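Uncharacterized protein (Leptotrichia buccalis, PDB 3T8K) is of unknown function but adopts an ankyrin-repeat-like stack of alpha-helical hairpins, a scaffold that in relatives commonly serves to bind other proteins. Local coordinates at residues A[44-49]-A[76-81]; A[66-71]-A[98-103]; A[118-123]-A[149-154]; A[155-160]-A[171-176]. One frame throughout, in Å; residues are numbered along the deposited sequence.

Contact 1 (A[44-49]-A[76-81]); sequences DVLRNN and TTLFFP
Leu46 and Pro81 bring the two backbones closest, 5.6 Å between CA atoms, where the type I turn Val45–Asn48 beside helix 41-45 meets the start region of helix 79-85. Each points its CB at the other, and CB of Leu46 lies 3.7 Å from CB of Pro81. The compact, rigid ring suits this narrow approach, and proline is well tolerated near the start of a helix, where its lack of an N-H probably costs little. The first two torsions of Leu46 (chi1 -69°, chi2 165°) together set CD1 alongside the proline ring, 3.4 Å from Leu78 O and 3.9 Å from Leu78 CB. The two leucine side chains run nearly at right angles there. Arg47 adds the aliphatic base of its chain, CG being 4.1 Å from CB of Pro81. Between the backbones a water sits 2.8 Å from Leu46 O and 3.1 Å from Pro81 O; a bridge is possible, although other acceptors compete for its two protons. Tyr43 of helix 41-45 also packs on Pro81, and Arg47 borders Asn49 of the second subunit. Phe100 of helix 90-102 packs on both leucines, so a third helix adjoins the contact between 41-45 and 79-85.

Contact 2 (A[66-71]-A[98-103]); sequences ADIKSR and KIFLEK
An ankyrin-like Ala-Asp-Ile loop after helix 51-63 sets Ile68 against Phe100 near the end of helix 90-102 and Lys103 just beyond it. Ile68 carries the contact with both its branches. Its CD1 approaches the Phe100 ring obliquely, 3.9 Å from CE1, the two side chains running almost perpendicular. The CG2 branch, opposite the backbone N about the first torsion, lies 3.9 Å from Phe100 O and also reaches Lys103 CB. A beta-branched aliphatic residue suits a place where two surfaces must be filled at once. Lys103, the first residue to leave helical geometry, offers the methylenes of its chain to Ile68, while a bend at the last torsion turns the ammonium group from the contact. Lys69 lies at the border: its straight chain brings CE to 3.3 Å from Lys103 O, a contact of carbon with the backbone carbonyl of Lys103. Asp67 shapes the loop through an Asx turn, in which Lys69 N donates to Asp67 OD1 (3.1 Å, 149° at the hydrogen) from well above the carboxylate plane. The apolar patch continues into Ile62, Leu42 and Ala105, whereas Arg71 forms a salt bridge to Asp106. Residues 105-107 repeat the Ala-Asp-Ile sequence, consistent with the stacked loops and helices of an ankyrin-repeat fold.

Contact 3 (A[118-123]-A[149-154]); sequences VFKNIF and IKDKWG
Lys120 spans the gap to Asp151 with its ammonium end, yet NZ stops 3.9 Å short of OD2, a long salt bridge that two waters complete. One water accepts from Lys120 NZ at 2.8 Å and donates to Asp151 OD2. The other makes the same pair of bonds, 2.9 Å from NZ, so the two flank the direct line between the charges. A long, extended chain suits this distance: the CA atoms are 11.0 Å apart, and Lys120 keeps CG opposite its backbone N (chi1 173°) with every later torsion near 180°. Asp151 arrives almost crosswise, and its other oxygen is used locally. OD1 takes the N-H of Trp153 (2.7 Å), forming an Asx turn, and also that of Leu155, so the carboxylate fixes its own loop while facing the lysine, a role the short side chain of aspartate suits. OD2 lies at the edge of the Trp153 ring, in the ring plane. Burying the lysine charge is probably eased by Phe160, whose ring makes a cation-pi contact with it. The pair thus joins the 3-10 segment that precedes helix 129-140 to the loop leading into helix 157-162, with Phe126 of the second subunit packing on both Lys120 and Trp153.

Contact 4 (A[155-160]-A[171-176]); sequences LTALEF and KMMEDY
Met173, modelled as selenomethionine, lays its terminal methyl against the first turn of helix 157-162, meeting backbone more than side chain. CE lies 3.2 Å from Leu158 CA and 3.3 Å from Leu158 N, a tight fit. The chain runs straight as far as SE and then bends (chi3 70°), which turns the methyl onto this turn rather than past it. Leu158 slants across it, with CB 3.5 Å from Met173 CE; because its CG stands opposite the backbone N (chi1 177°), the isobutyl group reaches across toward helix 167-180, where CD1 comes within 4.4 Å of Glu174 CG. Ala157 has a methyl alone to present, 4.2 Å from CE, and such smallness suits the close approach. A flexible, unbranched side chain is apt for laying a methyl against the helix backbone. The helices follow each other in the chain as a helical hairpin, and Thr-Ala-Leu-Glu at 156-159 resembles, and probably corresponds to, the Thr-Pro-Leu-His motif that starts the first helix of ankyrin repeats. Here a capping box does the starting: Glu159 N donates to Thr156 OG1 (3.1 Å), and Thr156 N returns a nearly straight bond to Glu159 OE2 (2.9 Å, 170°). Phe140 and Leu147 enclose Met173 further, while Glu174 stays at the solvent-facing border, where a charged end is readily accommodated.

Contact 1 is the most central, its centre about 5 Å from that of the chain; contact 2 lies farther out, and for contacts 3 and 4 the centres lie about 15 and 20 Å from the centre of the chain. Contacts 1 and 2 touch, and Phe100 of contact 2 also packs on the leucines of contact 1; both are chiefly apolar, with charged residues only at their borders. Contact 3 is also buried but polar, relying on water and opposite charges. It meets contact 1 through Val118, which packs on Phe79 and Phe80, and contact 4 through Lys120 and Phe160. Contact 4, partly buried, joins consecutive helices, whereas contacts 1 to 3 link parts farther apart in sequence.

Contact 1 (A[44-49]-A[76-81])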
# COMPACT_ATOMS: atom_id res chain seq x y z
N ASP A 44 -10.58 4.00 -4.97
CA ASP A 44 -10.36 4.62 -3.66
C ASP A 44 -10.85 3.74 -2.51
O ASP A 44 -10.16 3.58 -1.49
CB ASP A 44 -11.09 5.97 -3.58
CG ASP A 44 -10.59 6.97 -4.61
OD1 ASP A 44 -9.43 6.85 -5.06
OD2 ASP A 44 -11.35 7.89 -4.96
N VAL A 45 -12.04 3.17 -2.66
CA VAL A 45 -12.58 2.28 -1.65
C VAL A 45 -11.61 1.14 -1.31
O VAL A 45 -11.40 0.81 -0.14
CB VAL A 45 -13.89 1.65 -2.11
CG1 VAL A 45 -14.42 0.68 -1.07
CG2 VAL A 45 -14.92 2.75 -2.39
N LEU A 46 -11.05 0.52 -2.34
CA LEU A 46 -10.21 -0.65 -2.13
C LEU A 46 -8.95 -0.31 -1.34
O LEU A 46 -8.28 -1.20 -0.81
CB LEU A 46 -9.87 -1.30 -3.47
CG LEU A 46 -11.11 -1.92 -4.11
CD1 LEU A 46 -10.86 -2.24 -5.58
CD2 LEU A 46 -11.56 -3.15 -3.33
N ARG A 47 -8.65 0.98 -1.25
CA ARG A 47 -7.47 1.43 -0.54
C ARG A 47 -7.75 1.72 0.93
O ARG A 47 -6.83 2.03 1.70
CB ARG A 47 -6.84 2.63 -1.25
CG ARG A 47 -6.23 2.24 -2.59
CD ARG A 47 -5.60 3.41 -3.30
NE ARG A 47 -6.61 4.26 -3.91
CZ ARG A 47 -6.34 5.30 -4.70
NH1 ARG A 47 -5.08 5.62 -4.98
NH2 ARG A 47 -7.33 6.02 -5.22
N ASN A 48 -9.01 1.60 1.32
CA ASN A 48 -9.37 1.72 2.73
C ASN A 48 -8.71 0.61 3.56
O ASN A 48 -8.94 -0.58 3.32
CB ASN A 48 -10.90 1.67 2.88
CG ASN A 48 -11.39 2.27 4.18
OD1 ASN A 48 -10.86 1.99 5.25
ND2 ASN A 48 -12.43 3.11 4.08
N ASN A 49 -7.90 1.01 4.54
CA ASN A 49 -7.25 0.07 5.45
C ASN A 49 -8.18 -0.66 6.43
O ASN A 49 -7.76 -1.57 7.15
CB ASN A 49 -6.16 0.79 6.26
CG ASN A 49 -5.05 1.32 5.38
OD1 ASN A 49 -4.57 0.63 4.48
ND2 ASN A 49 -4.63 2.56 5.64
N THR A 76 -4.41 0.43 -14.84
CA THR A 76 -4.58 -0.50 -13.72
C THR A 76 -6.05 -0.77 -13.40
O THR A 76 -6.82 0.17 -13.20
CB THR A 76 -3.89 0.03 -12.47
OG1 THR A 76 -2.56 0.45 -12.81
CG2 THR A 76 -3.84 -1.03 -11.40
N THR A 77 -6.42 -2.05 -13.34
CA THR A 77 -7.78 -2.45 -12.97
C THR A 77 -7.99 -2.43 -11.46
O THR A 77 -7.05 -2.26 -10.68
CB THR A 77 -8.09 -3.87 -13.44
OG1 THR A 77 -7.24 -4.78 -12.74
CG2 THR A 77 -7.87 -4.01 -14.93
N LEU A 78 -9.25 -2.62 -11.05
CA LEU A 78 -9.59 -2.65 -9.63
C LEU A 78 -8.89 -3.78 -8.91
O LEU A 78 -8.73 -3.75 -7.69
CB LEU A 78 -11.10 -2.78 -9.45
CG LEU A 78 -11.89 -1.58 -9.97
CD1 LEU A 78 -13.35 -1.76 -9.65
CD2 LEU A 78 -11.37 -0.29 -9.37
N PHE A 79 -8.45 -4.80 -9.65
CA PHE A 79 -7.83 -5.95 -9.00
C PHE A 79 -6.56 -5.58 -8.22
O PHE A 79 -6.23 -6.24 -7.24
CB PHE A 79 -7.53 -7.06 -10.01
CG PHE A 79 -8.76 -7.76 -10.51
CD1 PHE A 79 -9.49 -8.59 -9.67
CD2 PHE A 79 -9.17 -7.59 -11.82
CE1 PHE A 79 -10.62 -9.25 -10.13
CE2 PHE A 79 -10.30 -8.25 -12.29
CZ PHE A 79 -11.03 -9.08 -11.44
N PHE A 80 -5.85 -4.54 -8.65
CA PHE A 80 -4.57 -4.23 -8.02
C PHE A 80 -4.72 -3.77 -6.58
O PHE A 80 -4.14 -4.37 -5.68
CB PHE A 80 -3.75 -3.23 -8.84
CG PHE A 80 -2.32 -3.08 -8.35
CD1 PHE A 80 -1.40 -4.09 -8.55
CD2 PHE A 80 -1.91 -1.91 -7.71
CE1 PHE A 80 -0.08 -3.96 -8.11
CE2 PHE A 80 -0.60 -1.76 -7.28
CZ PHE A 80 0.32 -2.79 -7.47
N PRO A 81 -5.52 -2.71 -6.34
CA PRO A 81 -5.67 -2.31 -4.94
C PRO A 81 -6.38 -3.38 -4.14
O PRO A 81 -6.12 -3.50 -2.94
CB PRO A 81 -6.51 -1.02 -5.02
CG PRO A 81 -7.12 -1.03 -6.39
CD PRO A 81 -6.13 -1.74 -7.27
O HOH W 1 -8.15 -4.03 -0.72

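Contact 2 (A[66-71]-A[98-103])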
# COMPACT_ATOMS: atom_id res chain seq x y z
N ALA A 66 -21.84 1.00 -9.46
CA ALA A 66 -20.54 1.65 -9.65
C ALA A 66 -19.73 0.95 -10.74
O ALA A 66 -19.89 -0.26 -10.97
CB ALA A 66 -19.75 1.68 -8.34
N ASP A 67 -18.87 1.71 -11.41
CA ASP A 67 -18.09 1.20 -12.53
C ASP A 67 -17.07 0.16 -12.07
O ASP A 67 -16.24 0.43 -11.20
CB ASP A 67 -17.37 2.34 -13.24
CG ASP A 67 -16.67 1.89 -14.51
OD1 ASP A 67 -16.96 0.76 -14.99
OD2 ASP A 67 -15.83 2.66 -15.03
N ILE A 68 -17.14 -1.02 -12.68
CA ILE A 68 -16.31 -2.17 -12.30
C ILE A 68 -15.15 -2.36 -13.27
O ILE A 68 -14.13 -2.97 -12.93
CB ILE A 68 -17.16 -3.47 -12.28
CG1 ILE A 68 -18.19 -3.42 -11.15
CG2 ILE A 68 -16.28 -4.70 -12.14
CD1 ILE A 68 -17.57 -3.39 -9.78
N LYS A 69 -15.31 -1.82 -14.47
CA LYS A 69 -14.36 -2.05 -15.55
C LYS A 69 -13.42 -0.86 -15.76
O LYS A 69 -12.75 -0.75 -16.78
CB LYS A 69 -15.11 -2.34 -16.85
CG LYS A 69 -16.01 -3.57 -16.78
CD LYS A 69 -16.68 -3.81 -18.12
CE LYS A 69 -17.61 -5.01 -18.06
NZ LYS A 69 -18.27 -5.25 -19.37
N SER A 70 -13.37 0.02 -14.77
CA SER A 70 -12.58 1.24 -14.88
C SER A 70 -11.09 0.99 -14.73
O SER A 70 -10.67 0.01 -14.10
CB SER A 70 -13.03 2.26 -13.83
OG SER A 70 -12.99 1.68 -12.54
N ARG A 71 -10.28 1.87 -15.31
CA ARG A 71 -8.84 1.75 -15.22
C ARG A 71 -8.20 3.09 -14.92
O ARG A 71 -8.72 4.14 -15.30
CB ARG A 71 -8.27 1.18 -16.51
CG ARG A 71 -8.78 -0.21 -16.81
CD ARG A 71 -8.02 -0.82 -17.95
NE ARG A 71 -8.57 -2.12 -18.33
CZ ARG A 71 -7.86 -3.09 -18.87
NH1 ARG A 71 -6.55 -2.93 -19.06
NH2 ARG A 71 -8.43 -4.24 -19.19
N LYS A 98 -14.53 -12.50 -6.89
CA LYS A 98 -15.58 -13.22 -7.60
C LYS A 98 -16.55 -12.26 -8.29
O LYS A 98 -16.94 -12.46 -9.44
CB LYS A 98 -16.36 -14.12 -6.64
CG LYS A 98 -17.54 -14.85 -7.26
CD LYS A 98 -18.03 -15.96 -6.33
CE LYS A 98 -19.30 -15.57 -5.61
NZ LYS A 98 -20.52 -15.98 -6.38
N ILE A 99 -16.97 -11.22 -7.57
CA ILE A 99 -17.94 -10.28 -8.11
C ILE A 99 -17.36 -9.46 -9.25
O ILE A 99 -18.02 -9.21 -10.25
CB ILE A 99 -18.48 -9.36 -7.00
CG1 ILE A 99 -19.32 -10.18 -6.01
CG2 ILE A 99 -19.30 -8.23 -7.59
CD1 ILE A 99 -19.67 -9.41 -4.77
N PHE A 100 -16.11 -9.02 -9.09
CA PHE A 100 -15.46 -8.27 -10.16
C PHE A 100 -15.38 -9.09 -11.44
O PHE A 100 -15.60 -8.57 -12.53
CB PHE A 100 -14.05 -7.82 -9.76
CG PHE A 100 -14.02 -6.76 -8.69
CD1 PHE A 100 -15.17 -6.11 -8.30
CD2 PHE A 100 -12.82 -6.41 -8.10
CE1 PHE A 100 -15.13 -5.12 -7.32
CE2 PHE A 100 -12.78 -5.42 -7.12
CZ PHE A 100 -13.93 -4.79 -6.73
N LEU A 101 -15.04 -10.38 -11.30
CA LEU A 101 -14.96 -11.26 -12.46
C LEU A 101 -16.33 -11.44 -13.11
O LEU A 101 -16.45 -11.41 -14.34
CB LEU A 101 -14.37 -12.62 -12.08
CG LEU A 101 -12.89 -12.60 -11.70
CD1 LEU A 101 -12.41 -13.98 -11.24
CD2 LEU A 101 -12.04 -12.12 -12.87
N GLU A 102 -17.36 -11.64 -12.30
CA GLU A 102 -18.70 -11.84 -12.81
C GLU A 102 -19.20 -10.61 -13.55
O GLU A 102 -19.97 -10.71 -14.50
CB GLU A 102 -19.67 -12.21 -11.68
CG GLU A 102 -19.39 -13.58 -11.07
CD GLU A 102 -20.19 -13.86 -9.82
OE1 GLU A 102 -20.71 -12.89 -9.21
OE2 GLU A 102 -20.31 -15.04 -9.44
N LYS A 103 -18.74 -9.44 -13.11
CA LYS A 103 -19.19 -8.19 -13.70
C LYS A 103 -18.24 -7.66 -14.76
O LYS A 103 -18.35 -6.51 -15.18
CB LYS A 103 -19.48 -7.15 -12.61
CG LYS A 103 -20.68 -7.52 -11.76
CD LYS A 103 -21.16 -6.36 -10.89
CE LYS A 103 -22.44 -6.72 -10.15
NZ LYS A 103 -23.61 -6.88 -11.07

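Contact 3 (A[118-123]-A[149-154])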
# COMPACT_ATOMS: atom_id res chain seq x y z
N VAL A 118 -1.46 -8.94 -11.77
CA VAL A 118 -2.13 -7.98 -10.90
C VAL A 118 -2.37 -8.56 -9.51
O VAL A 118 -2.55 -7.82 -8.54
CB VAL A 118 -3.45 -7.48 -11.53
CG1 VAL A 118 -4.52 -8.56 -11.46
CG2 VAL A 118 -3.91 -6.19 -10.85
N PHE A 119 -2.34 -9.90 -9.43
CA PHE A 119 -2.54 -10.63 -8.18
C PHE A 119 -1.24 -11.03 -7.50
O PHE A 119 -1.24 -11.84 -6.57
CB PHE A 119 -3.40 -11.88 -8.41
CG PHE A 119 -3.01 -12.66 -9.62
CD1 PHE A 119 -2.05 -13.66 -9.56
CD2 PHE A 119 -3.60 -12.37 -10.85
CE1 PHE A 119 -1.69 -14.36 -10.70
CE2 PHE A 119 -3.24 -13.06 -11.98
CZ PHE A 119 -2.29 -14.06 -11.91
N LYS A 120 -0.12 -10.45 -7.92
CA LYS A 120 1.17 -10.91 -7.39
C LYS A 120 1.23 -10.89 -5.86
O LYS A 120 1.84 -11.77 -5.24
CB LYS A 120 2.32 -10.10 -7.97
CG LYS A 120 3.66 -10.44 -7.33
CD LYS A 120 4.82 -9.95 -8.18
CE LYS A 120 6.15 -10.27 -7.53
NZ LYS A 120 7.28 -10.07 -8.48
N ASN A 121 0.60 -9.89 -5.24
CA ASN A 121 0.69 -9.76 -3.79
C ASN A 121 0.04 -10.91 -3.02
O ASN A 121 0.37 -11.15 -1.86
CB ASN A 121 0.09 -8.42 -3.32
CG ASN A 121 0.50 -8.06 -1.89
OD1 ASN A 121 1.67 -8.17 -1.52
ND2 ASN A 121 -0.47 -7.63 -1.09
N ILE A 122 -0.89 -11.64 -3.65
CA ILE A 122 -1.58 -12.68 -2.88
C ILE A 122 -0.61 -13.75 -2.44
O ILE A 122 -0.85 -14.47 -1.46
CB ILE A 122 -2.78 -13.29 -3.64
CG1 ILE A 122 -2.32 -14.23 -4.75
CG2 ILE A 122 -3.70 -12.18 -4.16
CD1 ILE A 122 -3.46 -14.96 -5.43
N PHE A 123 0.51 -13.83 -3.14
CA PHE A 123 1.52 -14.84 -2.81
C PHE A 123 2.36 -14.39 -1.62
O PHE A 123 3.20 -15.14 -1.12
CB PHE A 123 2.36 -15.17 -4.04
CG PHE A 123 1.54 -15.56 -5.23
CD1 PHE A 123 0.73 -16.69 -5.18
CD2 PHE A 123 1.54 -14.79 -6.38
CE1 PHE A 123 -0.05 -17.04 -6.27
CE2 PHE A 123 0.76 -15.13 -7.47
CZ PHE A 123 -0.03 -16.26 -7.42
N ILE A 149 5.61 -14.03 -18.43
CA ILE A 149 6.07 -12.76 -18.95
C ILE A 149 7.00 -12.13 -17.93
O ILE A 149 6.64 -12.00 -16.76
CB ILE A 149 4.88 -11.82 -19.21
CG1 ILE A 149 3.83 -12.51 -20.08
CG2 ILE A 149 5.35 -10.52 -19.84
CD1 ILE A 149 4.12 -12.45 -21.55
N LYS A 150 8.19 -11.73 -18.38
CA LYS A 150 9.18 -11.10 -17.52
C LYS A 150 8.71 -9.75 -17.02
O LYS A 150 8.23 -8.92 -17.80
CB LYS A 150 10.49 -10.89 -18.29
CG LYS A 150 11.08 -12.15 -18.91
CD LYS A 150 11.80 -12.99 -17.88
CE LYS A 150 12.97 -13.74 -18.51
NZ LYS A 150 12.52 -14.75 -19.52
N ASP A 151 8.85 -9.50 -15.72
CA ASP A 151 8.50 -8.19 -15.17
C ASP A 151 9.60 -7.19 -15.50
O ASP A 151 10.53 -7.52 -16.26
CB ASP A 151 8.21 -8.25 -13.66
CG ASP A 151 9.45 -8.55 -12.81
OD1 ASP A 151 10.59 -8.49 -13.32
OD2 ASP A 151 9.28 -8.82 -11.60
N LYS A 152 9.48 -5.99 -14.95
CA LYS A 152 10.42 -4.91 -15.21
C LYS A 152 11.87 -5.31 -14.88
O LYS A 152 12.81 -4.64 -15.32
CB LYS A 152 10.01 -3.68 -14.41
CG LYS A 152 10.86 -2.44 -14.62
CD LYS A 152 10.41 -1.33 -13.68
CE LYS A 152 11.35 -0.12 -13.72
NZ LYS A 152 10.99 0.89 -12.68
N TRP A 153 12.05 -6.38 -14.11
CA TRP A 153 13.40 -6.80 -13.71
C TRP A 153 13.80 -8.20 -14.16
O TRP A 153 14.83 -8.72 -13.72
CB TRP A 153 13.61 -6.64 -12.20
CG TRP A 153 13.34 -5.25 -11.73
CD1 TRP A 153 14.22 -4.21 -11.70
CD2 TRP A 153 12.10 -4.75 -11.23
NE1 TRP A 153 13.60 -3.09 -11.21
CE2 TRP A 153 12.30 -3.39 -10.92
CE3 TRP A 153 10.84 -5.32 -11.02
CZ2 TRP A 153 11.28 -2.60 -10.40
CZ3 TRP A 153 9.83 -4.52 -10.51
CH2 TRP A 153 10.06 -3.18 -10.20
N GLY A 154 13.00 -8.80 -15.03
CA GLY A 154 13.35 -10.08 -15.63
C GLY A 154 12.79 -11.31 -14.93
O GLY A 154 13.20 -12.43 -15.21
O HOH W 2 8.20 -7.57 -9.27
O HOH W 3 7.15 -11.11 -11.23

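Contact 4 (A[155-160]-A[171-176])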
# COMPACT_ATOMS: atom_id res chain seq x y z
N LEU A 155 11.84 -11.10 -14.04
CA LEU A 155 11.25 -12.18 -13.27
C LEU A 155 9.81 -12.43 -13.72
O LEU A 155 9.01 -11.50 -13.79
CB LEU A 155 11.27 -11.82 -11.78
CG LEU A 155 10.90 -12.89 -10.75
CD1 LEU A 155 12.05 -13.89 -10.60
CD2 LEU A 155 10.56 -12.26 -9.42
N THR A 156 9.48 -13.68 -14.02
CA THR A 156 8.09 -14.02 -14.36
C THR A 156 7.29 -14.32 -13.09
O THR A 156 7.85 -14.49 -12.01
CB THR A 156 7.99 -15.26 -15.29
OG1 THR A 156 8.47 -16.42 -14.61
CG2 THR A 156 8.80 -15.05 -16.56
N ALA A 157 5.97 -14.41 -13.23
CA ALA A 157 5.13 -14.75 -12.10
C ALA A 157 5.46 -16.15 -11.60
O ALA A 157 5.50 -16.40 -10.39
CB ALA A 157 3.64 -14.63 -12.47
N LEU A 158 5.69 -17.08 -12.52
CA LEU A 158 6.02 -18.44 -12.12
C LEU A 158 7.31 -18.44 -11.29
O LEU A 158 7.37 -19.04 -10.21
CB LEU A 158 6.17 -19.36 -13.34
CG LEU A 158 6.58 -20.80 -13.03
CD1 LEU A 158 5.50 -21.54 -12.26
CD2 LEU A 158 6.96 -21.58 -14.29
N GLU A 159 8.33 -17.75 -11.79
CA GLU A 159 9.60 -17.68 -11.09
C GLU A 159 9.46 -17.15 -9.65
O GLU A 159 10.12 -17.65 -8.74
CB GLU A 159 10.61 -16.87 -11.91
CG GLU A 159 11.11 -17.64 -13.14
CD GLU A 159 11.68 -16.75 -14.25
OE1 GLU A 159 12.08 -17.31 -15.30
OE2 GLU A 159 11.72 -15.50 -14.09
N PHE A 160 8.58 -16.16 -9.46
CA PHE A 160 8.32 -15.58 -8.14
C PHE A 160 7.67 -16.57 -7.19
O PHE A 160 8.07 -16.70 -6.04
CB PHE A 160 7.41 -14.34 -8.28
CG PHE A 160 7.03 -13.70 -6.96
CD1 PHE A 160 7.98 -13.06 -6.17
CD2 PHE A 160 5.71 -13.70 -6.53
CE1 PHE A 160 7.62 -12.46 -4.97
CE2 PHE A 160 5.34 -13.11 -5.33
CZ PHE A 160 6.29 -12.48 -4.55
N LYS A 171 1.76 -25.52 -7.82
CA LYS A 171 1.15 -26.66 -8.50
C LYS A 171 0.06 -26.20 -9.46
O LYS A 171 -0.02 -26.65 -10.60
CB LYS A 171 0.58 -27.64 -7.48
CG LYS A 171 -0.14 -28.85 -8.09
CD LYS A 171 0.68 -29.48 -9.20
CE LYS A 171 -0.10 -30.58 -9.90
NZ LYS A 171 0.56 -30.97 -11.18
N MSE A 172 -0.79 -25.29 -8.98
CA MSE A 172 -1.88 -24.82 -9.81
C MSE A 172 -1.40 -24.00 -11.00
O MSE A 172 -1.99 -24.05 -12.08
CB MSE A 172 -2.90 -24.05 -8.96
CG MSE A 172 -3.61 -24.95 -7.95
SE MSE A 172 -4.91 -23.98 -6.88
CE MSE A 172 -6.35 -23.88 -8.19
N MSE A 173 -0.31 -23.25 -10.83
CA MSE A 173 0.25 -22.49 -11.94
C MSE A 173 0.88 -23.41 -12.97
O MSE A 173 0.74 -23.18 -14.17
CB MSE A 173 1.30 -21.49 -11.46
CG MSE A 173 0.76 -20.17 -10.96
SE MSE A 173 2.29 -19.00 -10.66
CE MSE A 173 2.82 -18.70 -12.48
N GLU A 174 1.60 -24.43 -12.51
CA GLU A 174 2.18 -25.40 -13.43
C GLU A 174 1.07 -26.10 -14.21
O GLU A 174 1.21 -26.36 -15.42
CB GLU A 174 3.08 -26.39 -12.69
CG GLU A 174 4.42 -25.79 -12.27
CD GLU A 174 5.15 -26.64 -11.24
OE1 GLU A 174 4.63 -27.71 -10.86
OE2 GLU A 174 6.25 -26.23 -10.81
N ASP A 175 -0.03 -26.40 -13.54
CA ASP A 175 -1.16 -27.06 -14.21
C ASP A 175 -1.76 -26.14 -15.27
O ASP A 175 -2.17 -26.60 -16.35
CB ASP A 175 -2.26 -27.44 -13.21
CG ASP A 175 -1.90 -28.63 -12.33
OD1 ASP A 175 -0.87 -29.31 -12.58
OD2 ASP A 175 -2.67 -28.90 -11.38
N TYR A 176 -1.83 -24.85 -14.96
CA TYR A 176 -2.43 -23.86 -15.86
C TYR A 176 -1.55 -23.74 -17.10
O TYR A 176 -2.04 -23.72 -18.23
CB TYR A 176 -2.51 -22.51 -15.14
CG TYR A 176 -3.20 -21.40 -15.91
CD1 TYR A 176 -4.54 -21.11 -15.68
CD2 TYR A 176 -2.51 -20.63 -16.84
CE1 TYR A 176 -5.18 -20.08 -16.36
CE2 TYR A 176 -3.14 -19.61 -17.53
CZ TYR A 176 -4.48 -19.34 -17.29
OH TYR A 176 -5.13 -18.32 -17.96